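Local atomic coordinates of malic enzyme (Entamoeba histolytica, PDB entry 3NV9), a protein that probably catalyses the NAD(P)-dependent oxidative decarboxylation of malate to pyruvate, as malic enzymes do. Residues T437-Q440 with V441-I444; A445-D448 with I449-A452; E312-K315 with S316-E319; Y334-E337 with A338-G342; D147-A150 with V151-F154. One frame throughout, in Å; residues are numbered along the deposited sequence.

Interaction 1 of 5, residues T437-Q440 with V441-I444; sequences TWQQ and VYDI
Trp438 and Tyr442, one turn apart, pack side by side in the first turns of helix 438-461, which opens with a capping box formed by Thr437 and Gln440. Among the backbone bonds, Tyr442 N to Trp438 O is short and nearly straight, at 2.8 Å, and the i to i+4 series begins at Thr437 O. The capping box closes the end: Gln440 OE1 accepts from Thr437 N at 2.7 Å, while the return bond from Gln440 N to Thr437 OG1 is weak at 3.3 Å.

The aromatic contact is slid rather than stacked. The six-membered ring of Trp438 and the ring of Tyr442 are 25° from parallel, with centroids 5.0 Å apart and little overlap; their closest atoms are Trp438 CH2 and Tyr442 CD1, 3.3 Å apart. Tyr442 CB makes a CH-pi contact over one indole face, 4.0 Å from the centroid of that six-membered ring. Both residues hold CG anti to the backbone N (chi1 -176° in Trp438), which sends the two rings out in the same direction. Trp438 NE1 bonds Asp420 of helix 413-428, and the indole also packs on Ala419 and Met423, so this face of the helix lies against helix 413-428.

On the exposed side the polar pair is Gln439 and Asp443. Gln439 NE2 donates to Asp443 OD1 at 2.6 Å; the acceptor lies close to the amide plane, whereas the donor approaches from above the carboxylate plane, 42° out of it.

Interaction 2 of 5, residues A445-D448 with I449-A452; sequences AEHD and IKEA
Ala452 N donates to Asp448 O at 2.9 Å, the shortest hydrogen bond between 445-448 and 449-452; its N-H...O angle of 141° shows it to be somewhat bent. The bond from Ile449 N to Ala445 O is 3.0 Å and straighter. Among the side chains, Glu451 passes its CG over one face of the His447 imidazole, 4.1 Å from the ring centroid and 26° off the ring normal, a CH-pi contact displaced toward the rim, where NE2 is the nearest ring atom at 3.7 Å. A bend at chi2 (-45°) turns the Glu451 chain beyond CG, and its carboxylate forms a salt bridge from OE2 to Lys450 NZ at 3.3 Å, the hydrogen bond within it being weak.

All this belongs to the middle of helix 438-461, whose two flanks differ. Ala445 and Ile449 are buried and pack on Pro415 of helix 413-428, with Ala445 also reaching helix 363-372. The polar flank ties outward: Asp448 OD2 forms a salt bridge with Lys368, and Glu451 OE1 is hydrogen-bonded to His464 ND1 of the second subunit, bringing the helix into the dimer interface. From the adjacent residue, His447 ND1 sends a weak bond to Asp448 OD1 at 3.5 Å.

Interaction 3 of 5, residues E312-K315 with S316-E319; sequences EWIK and SMGE
Met317 curls its side chain back over Ile314, the residue three positions earlier, and its CB, CG and CE each meet atoms of the preceding helical turn. CB starts 3.1 Å from Ile314 O. CG, set anti to the carbonyl carbon and beside the backbone N, lies equally far, 3.5 Å, from Trp313 O and Ile314 O. Beyond it the chain runs extended to SD and then bends at chi3 (-70°), which returns the terminal methyl to the isoleucine. CE sits 3.4 Å from Ile314 CA and 3.7 Å from Ile314 CG2, with CB and CG1 at nearly the latter separation, so the methyl is nearer the root of the side chain than CD1. Both side chains leave the backbone in much the same direction.

This is the C-terminal end of helix 311-315, in the NAD-binding domain, where the chain leaves the helix and heads for strand 322-325. Both Ile314 and Met317 touch Val323 of that strand, which places their apolar contact between helix and sheet. Trp313 packs on Ile288, Ala289 and Cys292 of helix 288-292.

Polar groups finish the last turn. Ser316 N donates to Glu312 O at 3.2 Å and more weakly to Trp313 O. The latter carbonyl oxygen also accepts from Ser316 OG at 2.8 Å, the hydroxyl approaching with a C=O...O angle of 129°. Met317 N bonds Ile314 O at 2.9 Å, coming from above the carbonyl plane, 58° out of it, as the helical course is abandoned.

Interaction 4 of 5, residues Y334-E337 with A338-G342; sequences YPYE and AKEAG
Helix 335-340 is the short helical connection of the beta-alpha-beta unit between strands 322-325 and 345-348, and the contact follows it from the N-cap, Tyr334, to its C-terminal end at Gly342. Its backbone bonds follow the helical pattern: Lys339 N reaches Pro335 O at 2.8 Å, Ala338 N donates to Tyr334 O at 3.0 Å, and Ala341 N to Glu337 O at 3.1 Å. Tyr336, which packs on Gln21 and Glu22 of helix 21-43, runs next to Glu340. Glu340 OE1 approaches Tyr336 CD1 to 3.8 Å, and OE2 lies at the ring edge, in its plane; ring and carboxylate planes are 77° apart. With chi1 at 82°, Tyr336 swings its ring alongside Glu340 and brings one face over Glu337 CG.

At the start, Tyr334 N donates to Glu337 OE1 at 3.0 Å, meeting it on the anti side of the carboxylate but tilted out of its plane. Ala338 faces inward against Ile314 and Val346, and Lys339 NZ forms a salt bridge with Asp402.

At the other end the phi of Gly342 is positive, at 111°, and bonds run back into the last turn, among them Gly342 N to Lys339 O at 2.9 Å: the termination is a Schellman motif.

Interaction 5 of 5, residues D147-A150 with V151-F154; sequences DPDA and VIEF
Phe154 carries its ring away from the 147-150 turn and stacks it on Phe154 of the second subunit, while its CB stays 3.2 Å from Ala150 O; chi1 of 179°, placing CG anti to the backbone N, sends the ring outward. A second flat group, the Asp147 carboxylate, accepts at OD1 from Asp149 N at 3.2 Å, the donor standing above its plane, 61° out of it. Asp147 is thus the N-cap of helix 148-158, and Ala150 N adds a 2.9 Å bond to Asp147 O.

Between the two halves of the turn the backbone keeps the i to i+4 pattern. Ile152 N to Pro148 O is its shortest bond, at 2.8 Å, and Glu153 N and Phe154 N continue the series to Asp149 O and Ala150 O. The first bond, Val151 N to Asp147 O, is weak at 3.4 Å. Ile152 lays CG1 3.5 Å from Pro148 O. Val151 and Ile152 pack on Ile178 and Leu182 of helix 174-185, respectively.

The acidic side chains have basic partners, Asp149 with Lys177 and Glu153 with Arg157, each in a salt bridge. The carboxylate at the N-cap would be expected to interact favourably with the helix dipole, while further along the helix Phe154 brings apolar packing to the dimer interface.

Along the chain the order is interaction 5, then 3, 4, 1 and 2. Interactions 1 and 2 adjoin on helix 438-461, their centres 12 Å apart, so together they follow one helix from its cap to a turn that meets the second subunit. Interactions 3 and 4 lie 11 Å apart between centres in the NAD-binding domain, on helices 311-315 and 335-340, and touch where Ile314 CD1 meets Ala338 CB at 3.7 Å. Interaction 5, in the N-terminal domain of the malic enzyme family, is about 44 Å from interaction 3, centre to centre. Interactions 2 and 5 both reach the second subunit, linking separate helices to dimer assembly.

Interaction 1 of 5, residues T437-Q440 with V441-I444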
loop_
_atom_site.group_PDB
_atom_site.type_symbol
_atom_site.label_atom_id
_atom_site.label_comp_id
_atom_site.label_asym_id
_atom_site.label_seq_id
_atom_site.Cartn_x
_atom_site.Cartn_y
_atom_site.Cartn_z
ATOM N N THR A 437 23.074 4.613 -19.363
ATOM C CA THR A 437 23.354 3.652 -20.371
ATOM C C THR A 437 22.605 2.348 -20.012
ATOM O O THR A 437 22.000 2.235 -18.937
ATOM C CB THR A 437 24.838 3.361 -20.384
ATOM O OG1 THR A 437 25.246 3.083 -19.030
ATOM C CG2 THR A 437 25.639 4.577 -20.952
ATOM N N TRP A 438 22.707 1.360 -20.889
ATOM C CA TRP A 438 22.105 0.061 -20.629
ATOM C C TRP A 438 22.692 -0.514 -19.318
ATOM O O TRP A 438 21.943 -1.002 -18.427
ATOM C CB TRP A 438 22.323 -0.864 -21.835
ATOM C CG TRP A 438 21.673 -2.175 -21.709
ATOM C CD1 TRP A 438 20.475 -2.548 -22.225
ATOM C CD2 TRP A 438 22.181 -3.327 -21.003
ATOM N NE1 TRP A 438 20.203 -3.850 -21.897
ATOM C CE2 TRP A 438 21.230 -4.349 -21.145
ATOM C CE3 TRP A 438 23.358 -3.589 -20.289
ATOM C CZ2 TRP A 438 21.403 -5.604 -20.602
ATOM C CZ3 TRP A 438 23.528 -4.846 -19.718
ATOM C CH2 TRP A 438 22.552 -5.840 -19.881
ATOM N N GLN A 439 24.023 -0.422 -19.172
ATOM C CA GLN A 439 24.664 -1.048 -18.017
ATOM C C GLN A 439 24.237 -0.369 -16.714
ATOM O O GLN A 439 24.048 -1.040 -15.706
ATOM C CB GLN A 439 26.192 -1.045 -18.149
ATOM C CG GLN A 439 26.899 -1.827 -17.043
ATOM C CD GLN A 439 26.578 -3.331 -17.075
ATOM O OE1 GLN A 439 26.841 -4.059 -18.092
ATOM N NE2 GLN A 439 25.981 -3.810 -15.974
ATOM N N GLN A 440 24.131 0.954 -16.722
ATOM C CA GLN A 440 23.759 1.677 -15.509
ATOM C C GLN A 440 22.352 1.273 -15.070
ATOM O O GLN A 440 22.101 1.199 -13.871
ATOM C CB GLN A 440 23.800 3.203 -15.690
ATOM C CG GLN A 440 25.225 3.778 -15.862
ATOM C CD GLN A 440 25.181 5.221 -16.356
ATOM O OE1 GLN A 440 24.387 5.540 -17.228
ATOM N NE2 GLN A 440 26.023 6.109 -15.772
ATOM N N VAL A 441 21.463 1.029 -16.029
ATOM C CA VAL A 441 20.078 0.698 -15.727
ATOM C C VAL A 441 19.993 -0.724 -15.244
ATOM O O VAL A 441 19.352 -0.992 -14.237
ATOM C CB VAL A 441 19.116 0.961 -16.929
ATOM C CG1 VAL A 441 17.715 0.328 -16.693
ATOM C CG2 VAL A 441 18.962 2.431 -17.070
ATOM N N TYR A 442 20.714 -1.615 -15.933
ATOM C CA TYR A 442 20.854 -3.010 -15.542
ATOM C C TYR A 442 21.327 -3.081 -14.127
ATOM O O TYR A 442 20.741 -3.825 -13.299
ATOM C CB TYR A 442 21.791 -3.797 -16.515
ATOM C CG TYR A 442 21.842 -5.304 -16.217
ATOM C CD1 TYR A 442 21.089 -6.243 -16.973
ATOM C CD2 TYR A 442 22.636 -5.779 -15.176
ATOM C CE1 TYR A 442 21.149 -7.586 -16.704
ATOM C CE2 TYR A 442 22.691 -7.126 -14.878
ATOM C CZ TYR A 442 21.949 -8.000 -15.630
ATOM O OH TYR A 442 22.051 -9.296 -15.274
ATOM N N ASP A 443 22.373 -2.302 -13.817
ATOM C CA ASP A 443 22.986 -2.344 -12.468
ATOM C C ASP A 443 21.977 -1.988 -11.349
ATOM O O ASP A 443 21.965 -2.613 -10.257
ATOM C CB ASP A 443 24.114 -1.331 -12.372
ATOM C CG ASP A 443 25.402 -1.758 -13.116
ATOM O OD1 ASP A 443 25.523 -2.934 -13.525
ATOM O OD2 ASP A 443 26.308 -0.872 -13.223
ATOM N N ILE A 444 21.145 -0.984 -11.615
ATOM C CA ILE A 444 20.177 -0.530 -10.626
ATOM C C ILE A 444 19.116 -1.609 -10.440
ATOM O O ILE A 444 18.655 -1.862 -9.332
ATOM C CB ILE A 444 19.534 0.794 -11.109
ATOM C CG1 ILE A 444 20.589 1.901 -11.209
ATOM C CG2 ILE A 444 18.353 1.237 -10.222
ATOM C CD1 ILE A 444 20.064 3.255 -11.854
#

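Interaction 2 of 5, residues A445-D448 with I449-A452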
loop_
_atom_site.group_PDB
_atom_site.type_symbol
_atom_site.label_atom_id
_atom_site.label_comp_id
_atom_site.label_asym_id
_atom_site.label_seq_id
_atom_site.Cartn_x
_atom_site.Cartn_y
_atom_site.Cartn_z
ATOM N N ALA A 445 18.746 -2.261 -11.525
ATOM C CA ALA A 445 17.654 -3.229 -11.469
ATOM C C ALA A 445 18.174 -4.438 -10.736
ATOM O O ALA A 445 17.529 -4.951 -9.830
ATOM C CB ALA A 445 17.193 -3.597 -12.875
ATOM N N GLU A 446 19.373 -4.875 -11.126
ATOM C CA GLU A 446 19.924 -6.080 -10.580
ATOM C C GLU A 446 20.166 -5.920 -9.086
ATOM O O GLU A 446 19.896 -6.840 -8.311
ATOM C CB GLU A 446 21.235 -6.446 -11.260
ATOM C CG GLU A 446 21.867 -7.617 -10.556
ATOM C CD GLU A 446 23.119 -8.034 -11.239
ATOM O OE1 GLU A 446 23.967 -7.130 -11.481
ATOM O OE2 GLU A 446 23.246 -9.249 -11.545
ATOM N N HIS A 447 20.657 -4.742 -8.692
ATOM C CA HIS A 447 20.945 -4.486 -7.302
ATOM C C HIS A 447 19.660 -4.494 -6.476
ATOM O O HIS A 447 19.631 -5.070 -5.380
ATOM C CB HIS A 447 21.671 -3.152 -7.135
ATOM C CG HIS A 447 21.823 -2.732 -5.703
ATOM N ND1 HIS A 447 21.053 -1.731 -5.136
ATOM C CD2 HIS A 447 22.619 -3.205 -4.706
ATOM C CE1 HIS A 447 21.395 -1.582 -3.857
ATOM N NE2 HIS A 447 22.337 -2.464 -3.571
ATOM N N ASP A 448 18.592 -3.881 -6.994
ATOM C CA ASP A 448 17.294 -3.900 -6.295
ATOM C C ASP A 448 16.629 -5.304 -6.119
ATOM O O ASP A 448 16.114 -5.630 -5.053
ATOM C CB ASP A 448 16.314 -2.900 -6.934
ATOM C CG ASP A 448 16.713 -1.435 -6.708
ATOM O OD1 ASP A 448 17.740 -1.134 -6.042
ATOM O OD2 ASP A 448 15.977 -0.569 -7.206
ATOM N N ILE A 449 16.693 -6.101 -7.159
ATOM C CA ILE A 449 16.060 -7.395 -7.240
ATOM C C ILE A 449 16.823 -8.346 -6.319
ATOM O O ILE A 449 16.206 -9.004 -5.477
ATOM C CB ILE A 449 16.080 -7.863 -8.728
ATOM C CG1 ILE A 449 15.062 -7.042 -9.527
ATOM C CG2 ILE A 449 15.838 -9.338 -8.864
ATOM C CD1 ILE A 449 15.272 -7.064 -11.007
ATOM N N LYS A 450 18.155 -8.354 -6.438
ATOM C CA LYS A 450 19.057 -9.061 -5.496
ATOM C C LYS A 450 18.871 -8.683 -4.014
ATOM O O LYS A 450 18.824 -9.547 -3.159
ATOM C CB LYS A 450 20.533 -8.845 -5.938
ATOM C CG LYS A 450 21.616 -9.399 -4.987
ATOM C CD LYS A 450 23.061 -8.950 -5.468
ATOM C CE LYS A 450 23.995 -8.530 -4.308
ATOM N NZ LYS A 450 23.502 -7.234 -3.636
ATOM N N GLU A 451 18.770 -7.397 -3.713
ATOM C CA GLU A 451 18.470 -6.965 -2.357
ATOM C C GLU A 451 17.094 -7.485 -1.880
ATOM O O GLU A 451 16.930 -7.879 -0.721
ATOM C CB GLU A 451 18.472 -5.428 -2.276
ATOM C CG GLU A 451 19.853 -4.753 -1.960
ATOM C CD GLU A 451 20.621 -5.448 -0.818
ATOM O OE1 GLU A 451 20.131 -5.459 0.341
ATOM O OE2 GLU A 451 21.711 -6.023 -1.092
ATOM N N ALA A 452 16.118 -7.501 -2.773
ATOM C CA ALA A 452 14.755 -7.897 -2.398
ATOM C C ALA A 452 14.712 -9.386 -2.138
ATOM O O ALA A 452 14.154 -9.832 -1.122
ATOM C CB ALA A 452 13.727 -7.486 -3.500
#

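Interaction 3 of 5, residues E312-K315 with S316-E319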
loop_
_atom_site.group_PDB
_atom_site.type_symbol
_atom_site.label_atom_id
_atom_site.label_comp_id
_atom_site.label_asym_id
_atom_site.label_seq_id
_atom_site.Cartn_x
_atom_site.Cartn_y
_atom_site.Cartn_z
ATOM N N GLU A 312 -10.086 -31.237 -32.694
ATOM C CA GLU A 312 -10.260 -31.318 -34.140
ATOM C C GLU A 312 -9.702 -30.063 -34.840
ATOM O O GLU A 312 -9.158 -30.166 -35.924
ATOM C CB GLU A 312 -11.726 -31.567 -34.521
ATOM C CG GLU A 312 -12.583 -30.319 -34.486
ATOM C CD GLU A 312 -13.875 -30.433 -35.303
ATOM O OE1 GLU A 312 -13.895 -31.283 -36.233
ATOM O OE2 GLU A 312 -14.852 -29.663 -35.026
ATOM N N TRP A 313 -9.855 -28.890 -34.250
ATOM C CA TRP A 313 -9.215 -27.685 -34.819
ATOM C C TRP A 313 -7.702 -27.894 -34.953
ATOM O O TRP A 313 -7.116 -27.587 -35.990
ATOM C CB TRP A 313 -9.458 -26.472 -33.945
ATOM C CG TRP A 313 -10.872 -26.084 -33.811
ATOM C CD1 TRP A 313 -11.942 -26.522 -34.576
ATOM C CD2 TRP A 313 -11.400 -25.129 -32.900
ATOM N NE1 TRP A 313 -13.098 -25.911 -34.157
ATOM C CE2 TRP A 313 -12.796 -25.032 -33.153
ATOM C CE3 TRP A 313 -10.838 -24.346 -31.880
ATOM C CZ2 TRP A 313 -13.639 -24.188 -32.401
ATOM C CZ3 TRP A 313 -11.674 -23.493 -31.143
ATOM C CH2 TRP A 313 -13.060 -23.434 -31.401
ATOM N N ILE A 314 -7.101 -28.456 -33.898
ATOM C CA ILE A 314 -5.649 -28.624 -33.754
ATOM C C ILE A 314 -5.140 -29.609 -34.801
ATOM O O ILE A 314 -4.184 -29.312 -35.527
ATOM C CB ILE A 314 -5.284 -29.034 -32.275
ATOM C CG1 ILE A 314 -5.462 -27.826 -31.332
ATOM C CG2 ILE A 314 -3.884 -29.541 -32.157
ATOM C CD1 ILE A 314 -5.253 -28.127 -29.829
ATOM N N LYS A 315 -5.800 -30.771 -34.859
ATOM C CA LYS A 315 -5.550 -31.843 -35.794
ATOM C C LYS A 315 -5.538 -31.334 -37.239
ATOM O O LYS A 315 -4.824 -31.850 -38.055
ATOM C CB LYS A 315 -6.656 -32.893 -35.583
ATOM C CG LYS A 315 -6.467 -34.208 -36.279
ATOM C CD LYS A 315 -7.437 -35.270 -35.708
ATOM C CE LYS A 315 -8.755 -35.421 -36.536
ATOM N NZ LYS A 315 -8.549 -36.290 -37.768
ATOM N N SER A 316 -6.349 -30.325 -37.545
ATOM C CA SER A 316 -6.431 -29.811 -38.914
ATOM C C SER A 316 -5.341 -28.779 -39.228
ATOM O O SER A 316 -5.167 -28.383 -40.368
ATOM C CB SER A 316 -7.808 -29.212 -39.184
ATOM O OG SER A 316 -7.929 -27.903 -38.656
ATOM N N MET A 317 -4.607 -28.339 -38.210
ATOM C CA MET A 317 -3.544 -27.354 -38.419
ATOM C C MET A 317 -2.379 -27.925 -39.234
ATOM O O MET A 317 -2.311 -29.121 -39.479
ATOM C CB MET A 317 -3.070 -26.814 -37.062
ATOM C CG MET A 317 -4.112 -25.931 -36.380
ATOM S SD MET A 317 -3.392 -24.989 -35.021
ATOM C CE MET A 317 -3.127 -26.331 -33.934
ATOM N N GLY A 318 -1.467 -27.062 -39.654
ATOM C CA GLY A 318 -0.296 -27.497 -40.436
ATOM C C GLY A 318 0.845 -28.226 -39.703
ATOM O O GLY A 318 0.677 -28.864 -38.651
ATOM N N GLU A 319 2.020 -28.148 -40.308
ATOM C CA GLU A 319 3.213 -28.776 -39.803
ATOM C C GLU A 319 3.568 -28.126 -38.450
ATOM O O GLU A 319 3.687 -26.890 -38.333
ATOM C CB GLU A 319 4.286 -28.553 -40.862
ATOM C CG GLU A 319 5.717 -28.738 -40.407
ATOM C CD GLU A 319 6.224 -30.166 -40.604
ATOM O OE1 GLU A 319 5.591 -31.116 -40.050
ATOM O OE2 GLU A 319 7.264 -30.308 -41.309
#

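Interaction 4 of 5, residues Y334-E337 with A338-G342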
loop_
_atom_site.group_PDB
_atom_site.type_symbol
_atom_site.label_atom_id
_atom_site.label_comp_id
_atom_site.label_asym_id
_atom_site.label_seq_id
_atom_site.Cartn_x
_atom_site.Cartn_y
_atom_site.Cartn_z
ATOM N N TYR A 334 -6.295 -28.994 -22.154
ATOM C CA TYR A 334 -5.062 -29.298 -21.427
ATOM C C TYR A 334 -3.955 -29.706 -22.404
ATOM O O TYR A 334 -4.236 -30.234 -23.472
ATOM C CB TYR A 334 -5.252 -30.409 -20.368
ATOM C CG TYR A 334 -5.963 -30.002 -19.081
ATOM C CD1 TYR A 334 -7.258 -30.482 -18.796
ATOM C CD2 TYR A 334 -5.324 -29.177 -18.117
ATOM C CE1 TYR A 334 -7.912 -30.164 -17.617
ATOM C CE2 TYR A 334 -5.964 -28.831 -16.903
ATOM C CZ TYR A 334 -7.261 -29.342 -16.673
ATOM O OH TYR A 334 -7.902 -29.067 -15.508
ATOM N N PRO A 335 -2.694 -29.451 -22.035
ATOM C CA PRO A 335 -1.537 -29.799 -22.880
ATOM C C PRO A 335 -1.571 -31.229 -23.433
ATOM O O PRO A 335 -1.335 -31.405 -24.629
ATOM C CB PRO A 335 -0.333 -29.615 -21.923
ATOM C CG PRO A 335 -0.793 -28.490 -20.972
ATOM C CD PRO A 335 -2.329 -28.564 -20.905
ATOM N N TYR A 336 -1.834 -32.250 -22.611
ATOM C CA TYR A 336 -1.793 -33.643 -23.122
ATOM C C TYR A 336 -2.888 -33.873 -24.186
ATOM O O TYR A 336 -2.718 -34.723 -25.089
ATOM C CB TYR A 336 -1.987 -34.687 -21.998
ATOM C CG TYR A 336 -3.447 -34.926 -21.622
ATOM C CD1 TYR A 336 -4.208 -35.930 -22.239
ATOM C CD2 TYR A 336 -4.059 -34.131 -20.670
ATOM C CE1 TYR A 336 -5.577 -36.151 -21.900
ATOM C CE2 TYR A 336 -5.405 -34.323 -20.315
ATOM C CZ TYR A 336 -6.161 -35.332 -20.920
ATOM O OH TYR A 336 -7.475 -35.455 -20.552
ATOM N N GLU A 337 -4.003 -33.141 -24.071
ATOM C CA GLU A 337 -5.107 -33.261 -25.081
ATOM C C GLU A 337 -4.648 -32.623 -26.368
ATOM O O GLU A 337 -4.846 -33.207 -27.418
ATOM C CB GLU A 337 -6.397 -32.559 -24.661
ATOM C CG GLU A 337 -6.996 -33.050 -23.379
ATOM C CD GLU A 337 -8.275 -32.303 -23.046
ATOM O OE1 GLU A 337 -8.179 -31.292 -22.289
ATOM O OE2 GLU A 337 -9.364 -32.703 -23.566
ATOM N N ALA A 338 -4.039 -31.421 -26.270
ATOM C CA ALA A 338 -3.449 -30.732 -27.438
ATOM C C ALA A 338 -2.285 -31.507 -28.093
ATOM O O ALA A 338 -2.162 -31.518 -29.312
ATOM C CB ALA A 338 -3.029 -29.261 -27.102
ATOM N N LYS A 339 -1.462 -32.173 -27.289
ATOM C CA LYS A 339 -0.377 -33.032 -27.819
ATOM C C LYS A 339 -0.930 -34.259 -28.576
ATOM O O LYS A 339 -0.486 -34.577 -29.686
ATOM C CB LYS A 339 0.585 -33.450 -26.704
ATOM C CG LYS A 339 1.556 -32.348 -26.244
ATOM C CD LYS A 339 2.817 -32.260 -27.126
ATOM C CE LYS A 339 3.555 -30.914 -26.926
ATOM N NZ LYS A 339 4.360 -30.931 -25.651
ATOM N N GLU A 340 -1.910 -34.933 -27.966
ATOM C CA GLU A 340 -2.540 -36.102 -28.542
ATOM C C GLU A 340 -3.120 -35.731 -29.877
ATOM O O GLU A 340 -3.130 -36.534 -30.761
ATOM C CB GLU A 340 -3.684 -36.563 -27.646
ATOM C CG GLU A 340 -3.268 -37.526 -26.572
ATOM C CD GLU A 340 -4.399 -37.912 -25.625
ATOM O OE1 GLU A 340 -5.489 -37.226 -25.599
ATOM O OE2 GLU A 340 -4.156 -38.915 -24.891
ATOM N N ALA A 341 -3.634 -34.512 -29.997
ATOM C CA ALA A 341 -4.193 -34.027 -31.253
ATOM C C ALA A 341 -3.169 -33.479 -32.281
ATOM O O ALA A 341 -3.571 -32.967 -33.319
ATOM C CB ALA A 341 -5.263 -32.981 -30.966
ATOM N N GLY A 342 -1.873 -33.526 -31.963
ATOM C CA GLY A 342 -0.816 -33.199 -32.920
ATOM C C GLY A 342 -0.033 -31.921 -32.676
ATOM O O GLY A 342 0.814 -31.560 -33.484
#

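Interaction 5 of 5, residues D147-A150 with V151-F154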
loop_
_atom_site.group_PDB
_atom_site.type_symbol
_atom_site.label_atom_id
_atom_site.label_comp_id
_atom_site.label_asym_id
_atom_site.label_seq_id
_atom_site.Cartn_x
_atom_site.Cartn_y
_atom_site.Cartn_z
ATOM N N ASP A 147 -18.609 1.531 -13.416
ATOM C CA ASP A 147 -18.470 2.827 -14.067
ATOM C C ASP A 147 -17.005 3.202 -14.328
ATOM O O ASP A 147 -16.258 3.548 -13.423
ATOM C CB ASP A 147 -19.164 3.875 -13.188
ATOM C CG ASP A 147 -19.158 5.232 -13.782
ATOM O OD1 ASP A 147 -18.762 5.391 -14.949
ATOM O OD2 ASP A 147 -19.542 6.176 -13.040
ATOM N N PRO A 148 -16.604 3.187 -15.592
ATOM C CA PRO A 148 -15.201 3.489 -15.923
ATOM C C PRO A 148 -14.772 4.852 -15.398
ATOM O O PRO A 148 -13.631 5.001 -14.928
ATOM C CB PRO A 148 -15.175 3.509 -17.429
ATOM C CG PRO A 148 -16.643 3.547 -17.885
ATOM C CD PRO A 148 -17.517 3.184 -16.747
ATOM N N ASP A 149 -15.678 5.836 -15.458
ATOM C CA ASP A 149 -15.368 7.183 -15.013
ATOM C C ASP A 149 -15.027 7.217 -13.529
ATOM O O ASP A 149 -14.279 8.084 -13.081
ATOM C CB ASP A 149 -16.550 8.162 -15.315
ATOM C CG ASP A 149 -16.980 8.156 -16.803
ATOM O OD1 ASP A 149 -16.130 8.014 -17.727
ATOM O OD2 ASP A 149 -18.214 8.306 -17.039
ATOM N N ALA A 150 -15.601 6.286 -12.766
ATOM C CA ALA A 150 -15.264 6.154 -11.355
ATOM C C ALA A 150 -13.784 5.682 -11.215
ATOM O O ALA A 150 -13.019 6.205 -10.399
ATOM C CB ALA A 150 -16.224 5.187 -10.656
ATOM N N VAL A 151 -13.394 4.727 -12.051
ATOM C CA VAL A 151 -12.036 4.208 -12.035
ATOM C C VAL A 151 -11.098 5.346 -12.445
ATOM O O VAL A 151 -10.130 5.616 -11.747
ATOM C CB VAL A 151 -11.869 2.889 -12.878
ATOM C CG1 VAL A 151 -10.463 2.299 -12.725
ATOM C CG2 VAL A 151 -12.889 1.809 -12.436
ATOM N N ILE A 152 -11.471 6.095 -13.489
ATOM C CA ILE A 152 -10.637 7.231 -13.961
ATOM C C ILE A 152 -10.411 8.268 -12.880
ATOM O O ILE A 152 -9.270 8.703 -12.626
ATOM C CB ILE A 152 -11.221 7.886 -15.239
ATOM C CG1 ILE A 152 -11.050 6.905 -16.397
ATOM C CG2 ILE A 152 -10.497 9.127 -15.557
ATOM C CD1 ILE A 152 -11.897 7.189 -17.664
ATOM N N GLU A 153 -11.510 8.652 -12.232
ATOM C CA GLU A 153 -11.465 9.676 -11.179
ATOM C C GLU A 153 -10.591 9.189 -10.027
ATOM O O GLU A 153 -9.761 9.957 -9.487
ATOM C CB GLU A 153 -12.894 10.048 -10.671
ATOM C CG GLU A 153 -12.865 11.050 -9.504
ATOM C CD GLU A 153 -14.276 11.494 -9.040
ATOM O OE1 GLU A 153 -15.296 11.004 -9.555
ATOM O OE2 GLU A 153 -14.350 12.341 -8.147
ATOM N N PHE A 154 -10.802 7.915 -9.658
ATOM C CA PHE A 154 -10.117 7.279 -8.521
ATOM C C PHE A 154 -8.593 7.318 -8.704
ATOM O O PHE A 154 -7.850 7.776 -7.845
ATOM C CB PHE A 154 -10.610 5.821 -8.307
ATOM C CG PHE A 154 -9.930 5.136 -7.168
ATOM C CD1 PHE A 154 -10.501 5.132 -5.917
ATOM C CD2 PHE A 154 -8.679 4.510 -7.349
ATOM C CE1 PHE A 154 -9.851 4.522 -4.831
ATOM C CE2 PHE A 154 -8.005 3.880 -6.268
ATOM C CZ PHE A 154 -8.582 3.901 -5.009
#